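Local coordinates for protein transcriptional regulator (Mesorhizobium loti, PDB 3BHQ) that probably binds operator DNA as a TetR-family transcriptional regulator, through a predicted helix-turn-helix motif in its N-terminal domain, at residues D14-T22 / H52-V63. Sequence-based numbering, arbitrary orientation.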
loop_
_atom_site.group_PDB
_atom_site.type_symbol
_atom_site.label_atom_id
_atom_site.label_comp_id
_atom_site.label_asym_id
_atom_site.label_seq_id
_atom_site.Cartn_x
_atom_site.Cartn_y
_atom_site.Cartn_z
ATOM N N ASP A 14 4.829 16.569 27.052
ATOM C CA ASP A 14 4.110 15.518 26.307
ATOM C C ASP A 14 4.551 15.409 24.835
ATOM O O ASP A 14 4.725 14.321 24.325
ATOM C CB ASP A 14 2.587 15.663 26.416
ATOM C CG ASP A 14 2.048 15.288 27.807
ATOM O OD1 ASP A 14 2.790 14.807 28.700
ATOM O OD2 ASP A 14 0.838 15.474 28.001
ATOM N N ARG A 15 4.752 16.549 24.189
ATOM C CA ARG A 15 5.311 16.582 22.835
ATOM C C ARG A 15 6.705 15.937 22.799
ATOM O O ARG A 15 6.998 15.152 21.890
ATOM C CB ARG A 15 5.388 18.024 22.311
ATOM C CG ARG A 15 6.022 18.156 20.905
ATOM C CD ARG A 15 5.950 19.576 20.333
ATOM N NE ARG A 15 6.453 20.601 21.244
ATOM C CZ ARG A 15 7.742 20.819 21.530
ATOM N NH1 ARG A 15 8.737 20.111 20.974
ATOM N NH2 ARG A 15 8.041 21.789 22.391
ATOM N N GLU A 16 7.552 16.276 23.780
ATOM C CA GLU A 16 8.903 15.691 23.868
ATOM C C GLU A 16 8.868 14.178 24.060
ATOM O O GLU A 16 9.660 13.445 23.465
ATOM C CB GLU A 16 9.723 16.367 24.967
ATOM C CG GLU A 16 10.091 17.817 24.628
ATOM C CD GLU A 16 10.669 18.625 25.771
ATOM O OE1 GLU A 16 10.700 18.170 26.930
ATOM O OE2 GLU A 16 11.082 19.768 25.489
ATOM N N ILE A 17 7.940 13.716 24.906
ATOM C CA ILE A 17 7.767 12.295 25.139
ATOM C C ILE A 17 7.323 11.576 23.838
ATOM O O ILE A 17 7.856 10.521 23.510
ATOM C CB ILE A 17 6.770 12.018 26.304
ATOM C CG1 ILE A 17 7.354 12.533 27.615
ATOM C CG2 ILE A 17 6.443 10.534 26.403
ATOM C CD1 ILE A 17 6.310 12.660 28.750
ATOM N N ILE A 18 6.326 12.133 23.149
ATOM C CA ILE A 18 5.846 11.539 21.890
ATOM C C ILE A 18 6.958 11.529 20.821
ATOM O O ILE A 18 7.145 10.541 20.108
ATOM C CB ILE A 18 4.559 12.233 21.384
ATOM C CG1 ILE A 18 3.397 11.931 22.331
ATOM C CG2 ILE A 18 4.208 11.747 19.969
ATOM C CD1 ILE A 18 2.212 12.868 22.190
ATOM N N GLN A 19 7.725 12.607 20.758
ATOM C CA GLN A 19 8.868 12.681 19.818
ATOM C C GLN A 19 9.886 11.554 20.111
ATOM O O GLN A 19 10.365 10.841 19.204
ATOM C CB GLN A 19 9.486 14.075 19.921
ATOM C CG GLN A 19 10.603 14.394 18.960
ATOM C CD GLN A 19 11.216 15.787 19.203
ATOM O OE1 GLN A 19 10.629 16.664 19.872
ATOM N NE2 GLN A 19 12.410 15.989 18.655
ATOM N N ALA A 20 10.250 11.402 21.397
ATOM C CA ALA A 20 11.145 10.344 21.818
ATOM C C ALA A 20 10.599 8.956 21.551
ATOM O O ALA A 20 11.301 8.070 21.087
ATOM C CB ALA A 20 11.482 10.498 23.328
ATOM N N ALA A 21 9.304 8.767 21.814
ATOM C CA ALA A 21 8.659 7.479 21.600
ATOM C C ALA A 21 8.644 7.120 20.120
ATOM O O ALA A 21 8.847 5.986 19.774
ATOM C CB ALA A 21 7.234 7.479 22.184
ATOM N N THR A 22 8.380 8.120 19.298
ATOM C CA THR A 22 8.331 7.924 17.824
ATOM C C THR A 22 9.666 7.424 17.296
ATOM O O THR A 22 9.737 6.401 16.604
ATOM C CB THR A 22 7.958 9.209 17.083
ATOM O OG1 THR A 22 6.694 9.732 17.544
ATOM C CG2 THR A 22 7.849 8.946 15.559
ATOM N N HIS A 52 0.855 10.161 32.261
ATOM C CA HIS A 52 0.305 10.807 31.055
ATOM C C HIS A 52 -0.012 9.877 29.909
ATOM O O HIS A 52 -0.880 10.203 29.076
ATOM C CB HIS A 52 1.257 11.908 30.576
ATOM C CG HIS A 52 1.371 13.052 31.520
ATOM N ND1 HIS A 52 1.914 14.267 31.150
ATOM C CD2 HIS A 52 0.937 13.204 32.801
ATOM C CE1 HIS A 52 1.860 15.097 32.184
ATOM N NE2 HIS A 52 1.278 14.478 33.198
ATOM N N PHE A 53 0.624 8.708 29.839
ATOM C CA PHE A 53 0.436 7.785 28.740
ATOM C C PHE A 53 0.084 6.347 29.101
ATOM O O PHE A 53 -0.123 5.555 28.171
ATOM C CB PHE A 53 1.647 7.835 27.806
ATOM C CG PHE A 53 1.833 9.188 27.167
ATOM C CD1 PHE A 53 1.005 9.566 26.120
ATOM C CD2 PHE A 53 2.756 10.092 27.635
ATOM C CE1 PHE A 53 1.121 10.833 25.524
ATOM C CE2 PHE A 53 2.876 11.378 27.053
ATOM C CZ PHE A 53 2.065 11.733 25.986
ATOM N N THR A 54 0.041 6.017 30.400
ATOM C CA THR A 54 -0.420 4.717 30.938
ATOM C C THR A 54 0.441 3.492 30.626
ATOM O O THR A 54 0.835 2.769 31.556
ATOM C CB THR A 54 -1.895 4.447 30.541
ATOM O OG1 THR A 54 -2.691 5.370 31.280
ATOM C CG2 THR A 54 -2.367 2.991 30.911
ATOM N N ASP A 55 0.627 3.213 29.352
ATOM C CA ASP A 55 1.407 2.055 28.942
ATOM C C ASP A 55 1.967 2.235 27.554
ATOM O O ASP A 55 1.635 3.197 26.867
ATOM C CB ASP A 55 0.606 0.740 29.136
ATOM C CG ASP A 55 -0.665 0.660 28.324
ATOM O OD1 ASP A 55 -0.800 1.303 27.248
ATOM O OD2 ASP A 55 -1.544 -0.128 28.763
ATOM N N LYS A 56 2.834 1.304 27.153
ATOM C CA LYS A 56 3.533 1.388 25.900
ATOM C C LYS A 56 2.564 1.324 24.707
ATOM O O LYS A 56 2.757 2.023 23.696
ATOM C CB LYS A 56 4.605 0.296 25.848
ATOM C CG LYS A 56 5.664 0.512 24.818
ATOM C CD LYS A 56 6.847 -0.455 24.966
ATOM C CE LYS A 56 6.467 -1.901 24.727
ATOM N NZ LYS A 56 7.642 -2.811 24.860
ATOM N N GLU A 57 1.489 0.542 24.848
ATOM C CA GLU A 57 0.484 0.420 23.780
ATOM C C GLU A 57 -0.248 1.751 23.542
ATOM O O GLU A 57 -0.463 2.158 22.397
ATOM C CB GLU A 57 -0.532 -0.689 24.120
ATOM C CG GLU A 57 -1.667 -0.871 23.127
ATOM C CD GLU A 57 -2.479 -2.139 23.366
ATOM O OE1 GLU A 57 -2.518 -2.634 24.531
ATOM O OE2 GLU A 57 -3.098 -2.602 22.401
ATOM N N THR A 58 -0.677 2.371 24.627
ATOM C CA THR A 58 -1.329 3.682 24.602
ATOM C C THR A 58 -0.428 4.745 23.997
ATOM O O THR A 58 -0.862 5.535 23.135
ATOM C CB THR A 58 -1.836 4.056 26.010
ATOM O OG1 THR A 58 -2.714 3.030 26.503
ATOM C CG2 THR A 58 -2.566 5.416 25.996
ATOM N N LEU A 59 0.841 4.752 24.413
ATOM C CA LEU A 59 1.802 5.705 23.896
ATOM C C LEU A 59 2.014 5.524 22.374
ATOM O O LEU A 59 2.086 6.507 21.648
ATOM C CB LEU A 59 3.115 5.573 24.666
ATOM C CG LEU A 59 4.275 6.503 24.277
ATOM C CD1 LEU A 59 3.894 7.976 24.096
ATOM C CD2 LEU A 59 5.453 6.402 25.281
ATOM N N PHE A 60 2.055 4.278 21.906
ATOM C CA PHE A 60 2.198 3.995 20.456
ATOM C C PHE A 60 0.987 4.599 19.699
ATOM O O PHE A 60 1.129 5.177 18.617
ATOM C CB PHE A 60 2.305 2.486 20.214
ATOM C CG PHE A 60 2.981 2.055 18.912
ATOM C CD1 PHE A 60 3.310 2.938 17.874
ATOM C CD2 PHE A 60 3.227 0.692 18.714
ATOM C CE1 PHE A 60 3.935 2.459 16.709
ATOM C CE2 PHE A 60 3.832 0.222 17.536
ATOM C CZ PHE A 60 4.189 1.098 16.567
ATOM N N GLY A 61 -0.207 4.497 20.288
ATOM C CA GLY A 61 -1.381 5.093 19.686
ATOM C C GLY A 61 -1.266 6.605 19.547
ATOM O O GLY A 61 -1.623 7.176 18.512
ATOM N N GLU A 62 -0.749 7.270 20.581
ATOM C CA GLU A 62 -0.492 8.718 20.511
ATOM C C GLU A 62 0.575 9.103 19.468
ATOM O O GLU A 62 0.492 10.181 18.879
ATOM C CB GLU A 62 -0.145 9.268 21.901
ATOM C CG GLU A 62 -1.339 9.255 22.805
ATOM C CD GLU A 62 -2.375 10.319 22.420
ATOM O OE1 GLU A 62 -2.026 11.498 22.169
ATOM O OE2 GLU A 62 -3.536 9.990 22.416
ATOM N N VAL A 63 1.610 8.262 19.310
ATOM C CA VAL A 63 2.639 8.462 18.271
ATOM C C VAL A 63 1.957 8.463 16.899
ATOM O O VAL A 63 2.202 9.357 16.071
ATOM C CB VAL A 63 3.719 7.373 18.346
ATOM C CG1 VAL A 63 4.544 7.264 17.044
ATOM C CG2 VAL A 63 4.618 7.643 19.563
HETATM O O HOH W 1 4.755 10.996 16.206
#
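D14 and H52 meet in a nearly straight hydrogen bond: H52 ND1 donates to D14 OD1 (2.7 Å), reaching its syn lone pair, while the carboxylate stands almost perpendicular to the imidazole, 89° between planes. With CG beside the backbone N (chi1 -72°), D14 swings its acid toward the ring edge. Were D14 replaced by alanine, H52 ND1 would probably lose its acceptor across the contact and the imidazole would be freer to turn.

Next to this polar pair, the ring of F53 fills the angle between the helices. I17 CG2 approaches F53 CE2 at 3.7 Å, and I18 lays CG1 and CD1 against CZ and CE1, while L59 CD1 lies over one face, offset toward the rim. I18 is a branched knob in a hole formed by F53, L59, E62 and V63. A21 is small enough to let L59 CD2 and V63 CG2 each come within 3.7 Å of its CB. T22 closes the row: OG1 donates to I18 O (2.7 Å), from the face opposite T22 N, and accepts from a water that also donates to V63 O.

Further out, D55 caps helix 56-83, its OD1 taking T58 N (2.8 Å) and T58 OG1, which anchors the helix's first turn. I38 of helix 35-42 packs on A21 and L59, completing the three-helix core of a TetR-type DNA-binding domain. Segments 14-22 and 56-63 cross at -96°, nearly square. Through F53 and H52, apolar packing and one polar bond tie the end of the predicted recognition helix to helix 9-28, and the histidine-aspartate pair would probably become stronger if the imidazole were protonated.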